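Histidinol dehydrogenase (Elizabethkingia anophelis NUHP1, PDB 6AN0) probably catalyses the final step of histidine biosynthesis, two successive NAD-dependent oxidations that carry L-histidinol through the aldehyde to L-histidine, using one zinc ion per subunit. Local coordinates at residues Thr249-Pro253 with Glu254-Ala258; Asp315-Glu318 with Lys319-Phe323; Glu32-Gln35 with Asn36-Leu39; Thr143-Met146 with Leu147-Ala151; His425-Ser428 with Val429-Ser433. One frame throughout, in Å; residues are numbered along the deposited sequence. Where two conformers were deposited one is given.

All five contacts are local, each within one unbroken run of chain, and they follow in series: none nests in or crosses another. From the N terminus, contact 3 leads a loop into helix 35-48, which packs on helices 192-201 and 218-227. Contact 4 is a turn of helix 142-154 inside a beta-alpha-beta unit. Contacts 1 and 2 start helices 253-264 and 317-327 beside the six-stranded parallel sheet, with centres about 18 Å apart. Contact 5 lies in the last helix, 421-435, its centre about 70 Å from that of contact 1 in the same chain. Across the dimer, however, they meet: Phe255 packs on Arg430 of the second subunit, and Ala258 on its Ala426.

Contact 1: Thr249-Pro253 with Glu254-Ala258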
loop_
_atom_site.group_PDB
_atom_site.type_symbol
_atom_site.label_atom_id
_atom_site.label_comp_id
_atom_site.label_asym_id
_atom_site.label_seq_id
_atom_site.Cartn_x
_atom_site.Cartn_y
_atom_site.Cartn_z
ATOM N N THR A 249 -20.629 -5.296 31.709
ATOM C CA THR A 249 -20.640 -5.879 33.047
ATOM C C THR A 249 -19.993 -7.263 33.107
ATOM O O THR A 249 -19.702 -7.740 34.211
ATOM C CB THR A 249 -22.081 -5.955 33.579
ATOM O OG1 THR A 249 -22.876 -6.728 32.675
ATOM C CG2 THR A 249 -22.679 -4.563 33.697
ATOM N N THR A 250 -19.752 -7.914 31.970
ATOM C CA THR A 250 -19.089 -9.216 31.975
ATOM C C THR A 250 -17.574 -9.108 31.892
ATOM O O THR A 250 -16.892 -10.134 31.979
ATOM C CB THR A 250 -19.574 -10.097 30.815
ATOM O OG1 THR A 250 -19.051 -9.597 29.570
ATOM C CG2 THR A 250 -21.090 -10.131 30.755
ATOM N N ALA A 251 -17.034 -7.904 31.715
ATOM C CA ALA A 251 -15.593 -7.745 31.688
ATOM C C ALA A 251 -15.014 -7.935 33.088
ATOM O O ALA A 251 -15.696 -7.770 34.101
ATOM C CB ALA A 251 -15.216 -6.365 31.144
ATOM N N ASN A 252 -13.731 -8.299 33.134
ATOM C CA ASN A 252 -13.021 -8.462 34.392
ATOM C C ASN A 252 -12.187 -7.212 34.628
ATOM O O ASN A 252 -11.204 -6.992 33.905
ATOM C CB ASN A 252 -12.130 -9.707 34.356
ATOM C CG ASN A 252 -11.439 -9.980 35.684
ATOM O OD1 ASN A 252 -10.869 -9.083 36.301
ATOM N ND2 ASN A 252 -11.473 -11.235 36.120
ATOM N N PRO A 253 -12.535 -6.366 35.603
ATOM C CA PRO A 253 -11.772 -5.120 35.789
ATOM C C PRO A 253 -10.285 -5.335 36.031
ATOM O O PRO A 253 -9.478 -4.496 35.602
ATOM C CB PRO A 253 -12.467 -4.466 36.993
ATOM C CG PRO A 253 -13.872 -4.964 36.898
ATOM C CD PRO A 253 -13.752 -6.394 36.427
ATOM N N GLU A 254 -9.887 -6.427 36.697
ATOM C CA GLU A 254 -8.458 -6.697 36.849
ATOM C C GLU A 254 -7.800 -6.928 35.496
ATOM O O GLU A 254 -6.685 -6.452 35.254
ATOM C CB GLU A 254 -8.211 -7.905 37.751
ATOM C CG GLU A 254 -6.713 -8.123 38.016
ATOM C CD GLU A 254 -6.412 -9.411 38.754
ATOM O OE1 GLU A 254 -7.096 -10.427 38.503
ATOM O OE2 GLU A 254 -5.485 -9.404 39.584
ATOM N N PHE A 255 -8.474 -7.667 34.607
ATOM C CA PHE A 255 -7.923 -7.925 33.276
ATOM C C PHE A 255 -7.847 -6.639 32.462
ATOM O O PHE A 255 -6.839 -6.367 31.797
ATOM C CB PHE A 255 -8.776 -8.946 32.511
ATOM C CG PHE A 255 -8.800 -10.334 33.094
ATOM C CD1 PHE A 255 -8.157 -10.650 34.281
ATOM C CD2 PHE A 255 -9.498 -11.342 32.425
ATOM C CE1 PHE A 255 -8.208 -11.929 34.786
ATOM C CE2 PHE A 255 -9.554 -12.623 32.929
ATOM C CZ PHE A 255 -8.913 -12.921 34.117
ATOM N N VAL A 256 -8.923 -5.846 32.483
ATOM C CA VAL A 256 -8.965 -4.623 31.685
ATOM C C VAL A 256 -7.874 -3.652 32.130
ATOM O O VAL A 256 -7.170 -3.064 31.301
ATOM C CB VAL A 256 -10.366 -3.982 31.763
ATOM C CG1 VAL A 256 -10.359 -2.595 31.129
ATOM C CG2 VAL A 256 -11.406 -4.876 31.069
ATOM N N ALA A 257 -7.715 -3.471 33.442
ATOM C CA ALA A 257 -6.651 -2.598 33.934
ATOM C C ALA A 257 -5.277 -3.069 33.467
ATOM O O ALA A 257 -4.441 -2.257 33.040
ATOM C CB ALA A 257 -6.699 -2.532 35.457
ATOM N N ALA A 258 -5.023 -4.379 33.536
ATOM C CA ALA A 258 -3.737 -4.909 33.090
ATOM C C ALA A 258 -3.520 -4.674 31.598
ATOM O O ALA A 258 -2.399 -4.363 31.168
ATOM C CB ALA A 258 -3.645 -6.402 33.422
HETATM O O HOH W 1 -9.518 -11.459 38.486
#
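Glu254 and Phe255 both turn their backbone N-H groups to the side chain of Asn252, the N-cap of helix 253-264, which crosses from strand 242-247 to strand 271-276 in a beta-alpha-beta unit. At Glu254 the bond is weak: N lies 2.9 Å from Asn252 OD1, but the hydrogen points poorly. The glutamate chain then runs out extended alongside the asparagine, and a water joins the two ends, giving a hydrogen to Glu254 OE1 at 2.6 Å and taking one from Asn252 ND2. Phe255 N makes the straighter capping bond, 3.3 Å to Asn252 OD1, meeting the oxygen from above its carbonyl plane. Its ring lies flat against the same amide, the two planes 3° apart, with ND2 over the ring centre and Asn252 CB 3.9 Å from the centroid. On the dimer surface, Phe255 also packs on Arg430 of the second subunit. Val256 N starts the regular helix with a 2.9 Å bond to Asn252 O, while Val256 CG2 comes within 4.1 Å of Ala251 CB. At Ala257, N bonds Pro253 O at 3.0 Å, and its CB rests against that same oxygen.

Contact 2: Asp315-Glu318 with Lys319-Phe323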
loop_
_atom_site.group_PDB
_atom_site.type_symbol
_atom_site.label_atom_id
_atom_site.label_comp_id
_atom_site.label_asym_id
_atom_site.label_seq_id
_atom_site.Cartn_x
_atom_site.Cartn_y
_atom_site.Cartn_z
ATOM N N ASP A 315 -23.844 4.630 26.937
ATOM C CA ASP A 315 -24.961 3.862 27.476
ATOM C C ASP A 315 -25.345 2.642 26.636
ATOM O O ASP A 315 -26.404 2.061 26.877
ATOM C CB ASP A 315 -26.182 4.769 27.691
ATOM C CG ASP A 315 -26.681 5.421 26.415
ATOM O OD1 ASP A 315 -26.227 5.053 25.312
ATOM O OD2 ASP A 315 -27.544 6.319 26.525
ATOM N N SER A 316 -24.519 2.234 25.673
ATOM C CA SER A 316 -24.769 0.986 24.960
ATOM C C SER A 316 -23.490 0.530 24.275
ATOM O O SER A 316 -22.594 1.334 23.994
ATOM C CB SER A 316 -25.900 1.132 23.934
ATOM O OG SER A 316 -25.483 1.891 22.814
ATOM N N ILE A 317 -23.417 -0.780 24.008
ATOM C CA ILE A 317 -22.285 -1.329 23.258
ATOM C C ILE A 317 -22.272 -0.768 21.842
ATOM O O ILE A 317 -21.207 -0.492 21.280
ATOM C CB ILE A 317 -22.323 -2.871 23.265
ATOM C CG1 ILE A 317 -22.105 -3.403 24.681
ATOM C CG2 ILE A 317 -21.266 -3.463 22.326
ATOM C CD1 ILE A 317 -22.352 -4.892 24.833
ATOM N N GLU A 318 -23.454 -0.580 21.242
ATOM C CA GLU A 318 -23.452 -0.040 19.888
ATOM C C GLU A 318 -22.915 1.389 19.863
ATOM O O GLU A 318 -22.231 1.758 18.901
ATOM C CB GLU A 318 -24.846 -0.114 19.251
ATOM C CG GLU A 318 -25.404 -1.540 18.982
ATOM C CD GLU A 318 -24.487 -2.483 18.173
ATOM O OE1 GLU A 318 -24.472 -3.676 18.514
ATOM O OE2 GLU A 318 -23.814 -2.083 17.201
ATOM N N LYS A 319 -23.163 2.191 20.905
ATOM C CA LYS A 319 -22.550 3.517 20.964
ATOM C C LYS A 319 -21.037 3.418 21.126
ATOM O O LYS A 319 -20.287 4.196 20.517
ATOM C CB LYS A 319 -23.145 4.333 22.112
ATOM C CG LYS A 319 -23.998 5.495 21.672
ATOM C CD LYS A 319 -24.523 6.255 22.875
ATOM C CE LYS A 319 -25.695 7.138 22.501
ATOM N NZ LYS A 319 -26.245 7.814 23.698
ATOM N N CYS A 320 -20.572 2.480 21.957
ATOM C CA CYS A 320 -19.135 2.287 22.127
ATOM C C CYS A 320 -18.467 1.934 20.805
ATOM O O CYS A 320 -17.392 2.457 20.486
ATOM C CB CYS A 320 -18.864 1.195 23.163
ATOM S SG CYS A 320 -19.324 1.603 24.873
ATOM N N ILE A 321 -19.084 1.031 20.031
ATOM C CA ILE A 321 -18.545 0.650 18.725
ATOM C C ILE A 321 -18.494 1.859 17.797
ATOM O O ILE A 321 -17.524 2.047 17.049
ATOM C CB ILE A 321 -19.390 -0.484 18.110
ATOM C CG1 ILE A 321 -19.353 -1.749 18.982
ATOM C CG2 ILE A 321 -18.937 -0.788 16.678
ATOM C CD1 ILE A 321 -18.098 -2.557 18.833
ATOM N N ALA A 322 -19.547 2.687 17.815
ATOM C CA ALA A 322 -19.569 3.870 16.959
ATOM C C ALA A 322 -18.458 4.838 17.342
ATOM O O ALA A 322 -17.784 5.390 16.468
ATOM C CB ALA A 322 -20.941 4.555 17.024
ATOM N N PHE A 323 -18.233 5.042 18.643
ATOM C CA PHE A 323 -17.076 5.829 19.070
ATOM C C PHE A 323 -15.779 5.196 18.580
ATOM O O PHE A 323 -14.895 5.885 18.052
ATOM C CB PHE A 323 -17.067 5.976 20.593
ATOM C CG PHE A 323 -15.997 6.901 21.113
ATOM C CD1 PHE A 323 -16.322 8.177 21.554
ATOM C CD2 PHE A 323 -14.664 6.496 21.172
ATOM C CE1 PHE A 323 -15.341 9.033 22.036
ATOM C CE2 PHE A 323 -13.682 7.341 21.645
ATOM C CZ PHE A 323 -14.022 8.621 22.083
#
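Lys319 reaches back along the chain over Ser316 to Asp315. Its CB sits 3.5 Å from Ser316 OG, and CG passes the same hydroxyl a little farther off. From CG the chain is fully extended, but its first torsion, -111°, is well off a staggered value, a setting that sends the chain back past Ser316 toward Asp315. CD comes to 3.2 Å from Asp315 OD1 and CE stays beside that oxygen. At the tip, NZ forms a salt bridge with the carboxylate: 3.2 Å to Asp315 OD1, approached on the syn side but 34° out of the plane, and a weak second bond to OD2. The hydroxyl that the lysine passes is itself occupied, since Ser316 is the N-cap of helix 317-327 and its OG accepts from Lys319 N at 3.0 Å, with an N-H...O angle of 156°. One residue thus closes the cap with its backbone and spans it with its side chain. Behind the cap the ordinary helix bonds begin, Cys320 N to Ser316 O at 3.1 Å and Ile321 N to Ile317 O at 2.9 Å. Away from the salt bridge, Ile317 CG2 meets Ile321 CG1 at 4.2 Å, and Cys320 and Ile321 pack on Ile246 of strand 242-247, seating the helix against the parallel sheet.

Contact 3: Glu32-Gln35 with Asn36-Leu39; sequences EDLQ and NIVL. With EDO (1,2-ethanediol), chain F.
Above the plane of the Asp33 carboxylate, just ahead of the touching pair Leu34 and Ile37, stands Gln35 N: 40° out of that plane, it gives its hydrogen to OD2 of Asp33 at 3.3 Å along a nearly straight line. The Asn36 amide uses OD1 to accept from O2 of a 1,2-ethanediol at 3.0 Å, a molecule probably left from the crystallisation liquor. The Asp33 bond, spanning two residues, is an Asx turn, and it leads the chain into helix 35-48, whose N-cap position is held by Leu34. Asp33 contributes its main chain as well, because a water donates to Asp33 O at 2.7 Å and accepts from Ile37 N at 3.0 Å, serving one of the amides of the first helical turn. Val38 N and Leu39 N take up regular helix bonds, to Leu34 O and Gln35 O. Among the apolar groups, Leu34 CD2 touches Ile37 CD1 at 3.8 Å, the two side chains slanting across each other. Gln35 and Leu39 instead run side by side, CG of the first 3.9 Å from CD1 of the second. Val38 and Leu39 lean on Ile226 of helix 218-227, and Leu34 lies about 7 Å, side chain to side chain, from Asn217, a predicted NAD-binding residue.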
loop_
_atom_site.group_PDB
_atom_site.type_symbol
_atom_site.label_atom_id
_atom_site.label_comp_id
_atom_site.label_asym_id
_atom_site.label_seq_id
_atom_site.Cartn_x
_atom_site.Cartn_y
_atom_site.Cartn_z
ATOM N N GLU A 32 8.638 19.501 14.552
ATOM C CA GLU A 32 9.934 19.869 14.000
ATOM C C GLU A 32 9.991 19.516 12.518
ATOM O O GLU A 32 9.517 18.459 12.096
ATOM C CB GLU A 32 11.060 19.161 14.755
ATOM N N ASP A 33 10.556 20.423 11.726
ATOM C CA ASP A 33 10.775 20.190 10.302
ATOM C C ASP A 33 12.110 19.475 10.149
ATOM O O ASP A 33 13.170 20.072 10.367
ATOM C CB ASP A 33 10.773 21.505 9.524
ATOM C CG ASP A 33 10.663 21.292 8.026
ATOM O OD1 ASP A 33 10.471 22.286 7.297
ATOM O OD2 ASP A 33 10.740 20.125 7.581
ATOM N N LEU A 34 12.062 18.198 9.780
ATOM C CA LEU A 34 13.260 17.380 9.682
ATOM C C LEU A 34 13.711 17.162 8.244
ATOM O O LEU A 34 14.653 16.403 8.015
ATOM C CB LEU A 34 13.033 16.035 10.370
ATOM C CG LEU A 34 12.709 16.092 11.864
ATOM C CD1 LEU A 34 12.541 14.677 12.432
ATOM C CD2 LEU A 34 13.782 16.849 12.617
ATOM N N GLN A 35 13.080 17.825 7.273
ATOM C CA GLN A 35 13.386 17.531 5.875
ATOM C C GLN A 35 14.838 17.851 5.536
ATOM O O GLN A 35 15.529 17.049 4.894
ATOM C CB GLN A 35 12.449 18.303 4.959
ATOM C CG GLN A 35 12.643 17.965 3.501
ATOM C CD GLN A 35 11.630 18.656 2.630
ATOM O OE1 GLN A 35 11.246 19.793 2.895
ATOM N NE2 GLN A 35 11.176 17.973 1.593
ATOM N N ASN A 36 15.319 19.025 5.951
ATOM C CA ASN A 36 16.695 19.384 5.624
ATOM C C ASN A 36 17.666 18.450 6.329
ATOM O O ASN A 36 18.699 18.071 5.764
ATOM C CB ASN A 36 16.975 20.841 5.998
ATOM C CG ASN A 36 18.424 21.238 5.739
ATOM O OD1 ASN A 36 18.805 21.539 4.606
ATOM N ND2 ASN A 36 19.239 21.234 6.791
ATOM N N ILE A 37 17.329 18.054 7.554
ATOM C CA ILE A 37 18.187 17.161 8.323
ATOM C C ILE A 37 18.309 15.816 7.622
ATOM O O ILE A 37 19.412 15.288 7.448
ATOM C CB ILE A 37 17.645 17.028 9.755
ATOM C CG1 ILE A 37 17.984 18.297 10.550
ATOM C CG2 ILE A 37 18.168 15.781 10.424
ATOM C CD1 ILE A 37 17.012 18.598 11.671
ATOM N N VAL A 38 17.176 15.274 7.158
ATOM C CA VAL A 38 17.170 13.984 6.467
ATOM C C VAL A 38 17.892 14.082 5.124
ATOM O O VAL A 38 18.700 13.214 4.769
ATOM C CB VAL A 38 15.722 13.493 6.282
ATOM C CG1 VAL A 38 15.685 12.327 5.324
ATOM C CG2 VAL A 38 15.123 13.093 7.637
ATOM N N LEU A 39 17.571 15.110 4.336
ATOM C CA LEU A 39 18.172 15.234 3.012
ATOM C C LEU A 39 19.691 15.362 3.100
ATOM O O LEU A 39 20.415 14.847 2.241
ATOM C CB LEU A 39 17.565 16.436 2.275
ATOM C CG LEU A 39 16.124 16.255 1.764
ATOM C CD1 LEU A 39 15.680 17.515 1.021
ATOM C CD2 LEU A 39 16.033 15.032 0.870
HETATM C C1 EDO F . 20.797 19.082 0.814
HETATM O O1 EDO F . 19.709 19.043 -0.116
HETATM C C2 EDO F . 20.213 19.162 2.216
HETATM O O2 EDO F . 18.992 19.910 2.138
HETATM O O HOH W 2 15.567 19.943 9.030
#

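Contact 4: Thr143-Met146 with Leu147-Ala151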
loop_
_atom_site.group_PDB
_atom_site.type_symbol
_atom_site.label_atom_id
_atom_site.label_comp_id
_atom_site.label_asym_id
_atom_site.label_seq_id
_atom_site.Cartn_x
_atom_site.Cartn_y
_atom_site.Cartn_z
ATOM N N THR A 143 9.562 -8.012 16.903
ATOM C CA THR A 143 9.346 -7.401 15.594
ATOM C C THR A 143 10.136 -8.110 14.498
ATOM O O THR A 143 9.712 -8.123 13.335
ATOM C CB THR A 143 9.710 -5.916 15.668
ATOM O OG1 THR A 143 8.899 -5.308 16.673
ATOM C CG2 THR A 143 9.447 -5.210 14.336
ATOM N N VAL A 144 11.285 -8.699 14.840
ATOM C CA VAL A 144 12.033 -9.480 13.856
ATOM C C VAL A 144 11.174 -10.621 13.321
ATOM O O VAL A 144 11.117 -10.859 12.107
ATOM C CB VAL A 144 13.348 -9.999 14.464
ATOM C CG1 VAL A 144 14.070 -10.887 13.465
ATOM C CG2 VAL A 144 14.231 -8.827 14.900
ATOM N N LEU A 145 10.490 -11.345 14.217
ATOM C CA LEU A 145 9.589 -12.410 13.767
ATOM C C LEU A 145 8.463 -11.865 12.898
ATOM O O LEU A 145 8.117 -12.460 11.867
ATOM C CB LEU A 145 8.988 -13.154 14.966
ATOM C CG LEU A 145 9.943 -13.928 15.868
ATOM C CD1 LEU A 145 9.174 -14.546 17.035
ATOM C CD2 LEU A 145 10.689 -14.991 15.062
ATOM N N MET A 146 7.869 -10.740 13.308
ATOM C CA MET A 146 6.680 -10.212 12.639
ATOM C C MET A 146 6.965 -9.774 11.205
ATOM O O MET A 146 6.064 -9.799 10.355
ATOM C CB MET A 146 6.123 -9.018 13.423
ATOM C CG MET A 146 5.609 -9.347 14.820
ATOM S SD MET A 146 4.175 -10.449 14.762
ATOM C CE MET A 146 4.022 -10.945 16.487
ATOM N N LEU A 147 8.175 -9.302 10.932
ATOM C CA LEU A 147 8.522 -8.811 9.604
ATOM C C LEU A 147 9.334 -9.816 8.810
ATOM O O LEU A 147 9.134 -9.944 7.598
ATOM C CB LEU A 147 9.303 -7.496 9.709
ATOM C CG LEU A 147 8.556 -6.403 10.473
ATOM C CD1 LEU A 147 9.429 -5.158 10.597
ATOM C CD2 LEU A 147 7.220 -6.046 9.809
ATOM N N GLY A 148 10.201 -10.571 9.488
ATOM C CA GLY A 148 11.039 -11.535 8.788
ATOM C C GLY A 148 10.275 -12.755 8.299
ATOM O O GLY A 148 10.570 -13.291 7.228
ATOM N N ILE A 149 9.296 -13.221 9.069
ATOM C CA ILE A 149 8.631 -14.479 8.716
ATOM C C ILE A 149 7.786 -14.296 7.453
ATOM O O ILE A 149 7.891 -15.124 6.529
ATOM C CB ILE A 149 7.808 -15.036 9.899
ATOM C CG1 ILE A 149 8.753 -15.633 10.951
ATOM C CG2 ILE A 149 6.819 -16.123 9.419
ATOM C CD1 ILE A 149 8.060 -16.177 12.209
ATOM N N PRO A 150 6.931 -13.276 7.341
ATOM C CA PRO A 150 6.165 -13.160 6.091
ATOM C C PRO A 150 7.041 -12.833 4.891
ATOM O O PRO A 150 6.716 -13.250 3.770
ATOM C CB PRO A 150 5.144 -12.045 6.386
ATOM C CG PRO A 150 5.606 -11.378 7.633
ATOM C CD PRO A 150 6.387 -12.389 8.395
ATOM N N ALA A 151 8.146 -12.101 5.088
ATOM C CA ALA A 151 9.095 -11.906 3.995
ATOM C C ALA A 151 9.607 -13.240 3.469
ATOM O O ALA A 151 9.708 -13.442 2.254
ATOM C CB ALA A 151 10.272 -11.035 4.460
#
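Thr143 and Leu147 meet because of how each is rotated: the threonine, with chi1 -58°, sets OG1 beside its own backbone N and swings CG2 round to the leucine, while Leu147, with chi1 -57° and an extended second torsion of 177°, sends its branch back alongside. CG2 of Thr143 and CD1 of Leu147 are 3.7 Å apart, the two side chains pointing the same way. The other branch of the threonine serves another purpose, OG1 being hydrogen-bonded to NE2 of His371. Two residues on, Leu145 and Ile149 also run side by side, with CD2 of the former 4.1 Å from CD1 of the latter, and both press on Ile97 of helix 84-102. Helix 142-154 is the crossover of a beta-alpha-beta unit between strands 117-132 and 158-163, and Val144 packs on Leu161 of the second strand. The i to i+4 bonds of the helix continue to Ile149 N, 3.1 Å from Leu145 O. There the series of helix bonds is interrupted, for Pro150 has no N-H, and its ring carbon CG stands 3.2 Å from Met146 O instead, in a helix that kinks at this point. The carbonyl deprived of its helical donor is not left without one: ND2 of Asn370 bonds to Met146 O, so a buried polar atom is satisfied by a side chain from outside the helix.

Contact 5: His425-Ser428 with Val429-Ser433; sequences HAVS and VRLKS
Ala426 O accepts a hydrogen bond from Arg430 NH1 at 2.9 Å, the guanidinium doing what the backbone N-H of that residue would normally do; Arg430 N itself stands 4.1 Å from Ala426 O. The oxygen lies near the guanidinium plane, at its edge, and a bend at chi2 of the arginine (98°) curls the group back to it. Two further bonds hold the guanidinium across the dimer: NH2 in a salt bridge with Asp259 of the second subunit, and NE to the backbone oxygen of Asn356 of that subunit. Ala426 and Arg430 lie on helix 421-435, the last of the chain, which also carries His423, a predicted zinc ligand, and lies against the partner subunit. One turn is also bridged by a CH-pi contact: Val429 CG1 sits over one face of the His425 imidazole, 3.7 Å from its centroid and displaced toward the rim near NE2. Lys432 bends so that NZ reaches Ser428 CB at 3.8 Å and lies 4.3 Å from His425 ND1, which would probably disfavour a protonated ring. Facing helix 401-417, Val427 CG1 packs alongside Leu431 CD1 at 3.8 Å, and in the conformer modelled here Ser428 OG is hydrogen-bonded to Glu412 OE1.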
loop_
_atom_site.group_PDB
_atom_site.type_symbol
_atom_site.label_atom_id
_atom_site.label_comp_id
_atom_site.label_asym_id
_atom_site.label_seq_id
_atom_site.Cartn_x
_atom_site.Cartn_y
_atom_site.Cartn_z
ATOM N N HIS A 425 -6.660 0.843 -33.684
ATOM C CA HIS A 425 -6.038 0.087 -34.769
ATOM C C HIS A 425 -5.424 -1.221 -34.275
ATOM O O HIS A 425 -5.386 -2.199 -35.026
ATOM C CB HIS A 425 -4.978 0.944 -35.468
ATOM C CG HIS A 425 -4.490 0.364 -36.761
ATOM N ND1 HIS A 425 -5.295 0.240 -37.875
ATOM C CD2 HIS A 425 -3.283 -0.140 -37.114
ATOM C CE1 HIS A 425 -4.602 -0.304 -38.861
ATOM N NE2 HIS A 425 -3.378 -0.543 -38.425
ATOM N N ALA A 426 -4.942 -1.258 -33.027
ATOM C CA ALA A 426 -4.363 -2.491 -32.496
ATOM C C ALA A 426 -5.398 -3.610 -32.418
ATOM O O ALA A 426 -5.050 -4.791 -32.555
ATOM C CB ALA A 426 -3.754 -2.236 -31.114
ATOM N N VAL A 427 -6.666 -3.258 -32.190
ATOM C CA VAL A 427 -7.754 -4.231 -32.294
ATOM C C VAL A 427 -8.071 -4.526 -33.758
ATOM O O VAL A 427 -8.196 -5.687 -34.164
ATOM C CB VAL A 427 -9.004 -3.717 -31.548
ATOM C CG1 VAL A 427 -10.213 -4.656 -31.790
ATOM C CG2 VAL A 427 -8.731 -3.554 -30.066
ATOM N N SER A 428 -8.174 -3.470 -34.571
ATOM C CA SER A 428 -8.599 -3.632 -35.960
ATOM C C SER A 428 -7.719 -4.620 -36.721
ATOM O O SER A 428 -8.230 -5.434 -37.499
ATOM C CB SER A 428 -8.611 -2.272 -36.659
ATOM O OG SER A 428 -9.396 -1.346 -35.925
ATOM N N VAL A 429 -6.398 -4.584 -36.506
ATOM C CA VAL A 429 -5.534 -5.485 -37.269
ATOM C C VAL A 429 -5.780 -6.947 -36.900
ATOM O O VAL A 429 -5.674 -7.833 -37.759
ATOM C CB VAL A 429 -4.050 -5.103 -37.110
ATOM C CG1 VAL A 429 -3.808 -3.725 -37.694
ATOM C CG2 VAL A 429 -3.602 -5.181 -35.642
ATOM N N ARG A 430 -6.121 -7.232 -35.644
ATOM C CA ARG A 430 -6.473 -8.607 -35.286
ATOM C C ARG A 430 -7.773 -9.037 -35.962
ATOM O O ARG A 430 -7.852 -10.129 -36.536
ATOM C CB ARG A 430 -6.589 -8.761 -33.767
ATOM C CG ARG A 430 -5.312 -9.206 -33.058
ATOM C CD ARG A 430 -4.586 -8.016 -32.473
ATOM N NE ARG A 430 -3.476 -8.374 -31.585
ATOM C CZ ARG A 430 -2.587 -7.491 -31.138
ATOM N NH1 ARG A 430 -2.700 -6.217 -31.497
ATOM N NH2 ARG A 430 -1.593 -7.863 -30.331
ATOM N N LEU A 431 -8.805 -8.193 -35.902
ATOM C CA LEU A 431 -10.089 -8.565 -36.491
ATOM C C LEU A 431 -9.969 -8.782 -37.992
ATOM O O LEU A 431 -10.516 -9.750 -38.529
ATOM C CB LEU A 431 -11.136 -7.497 -36.195
ATOM C CG LEU A 431 -11.367 -7.157 -34.728
ATOM C CD1 LEU A 431 -12.387 -6.030 -34.602
ATOM C CD2 LEU A 431 -11.789 -8.392 -33.919
ATOM N N LYS A 432 -9.260 -7.890 -38.691
ATOM C CA LYS A 432 -9.126 -8.053 -40.136
ATOM C C LYS A 432 -8.346 -9.317 -40.480
ATOM O O LYS A 432 -8.623 -9.957 -41.499
ATOM C CB LYS A 432 -8.456 -6.824 -40.754
ATOM C CG LYS A 432 -9.243 -5.526 -40.595
ATOM C CD LYS A 432 -8.703 -4.433 -41.520
ATOM C CE LYS A 432 -8.628 -3.066 -40.832
ATOM N NZ LYS A 432 -7.286 -2.774 -40.220
ATOM N N SER A 433 -7.386 -9.697 -39.632
ATOM C CA SER A 433 -6.588 -10.897 -39.868
ATOM C C SER A 433 -7.445 -12.155 -39.800
ATOM O O SER A 433 -7.297 -13.058 -40.631
ATOM C CB SER A 433 -5.457 -10.964 -38.844
ATOM O OG SER A 433 -4.674 -12.126 -39.010
#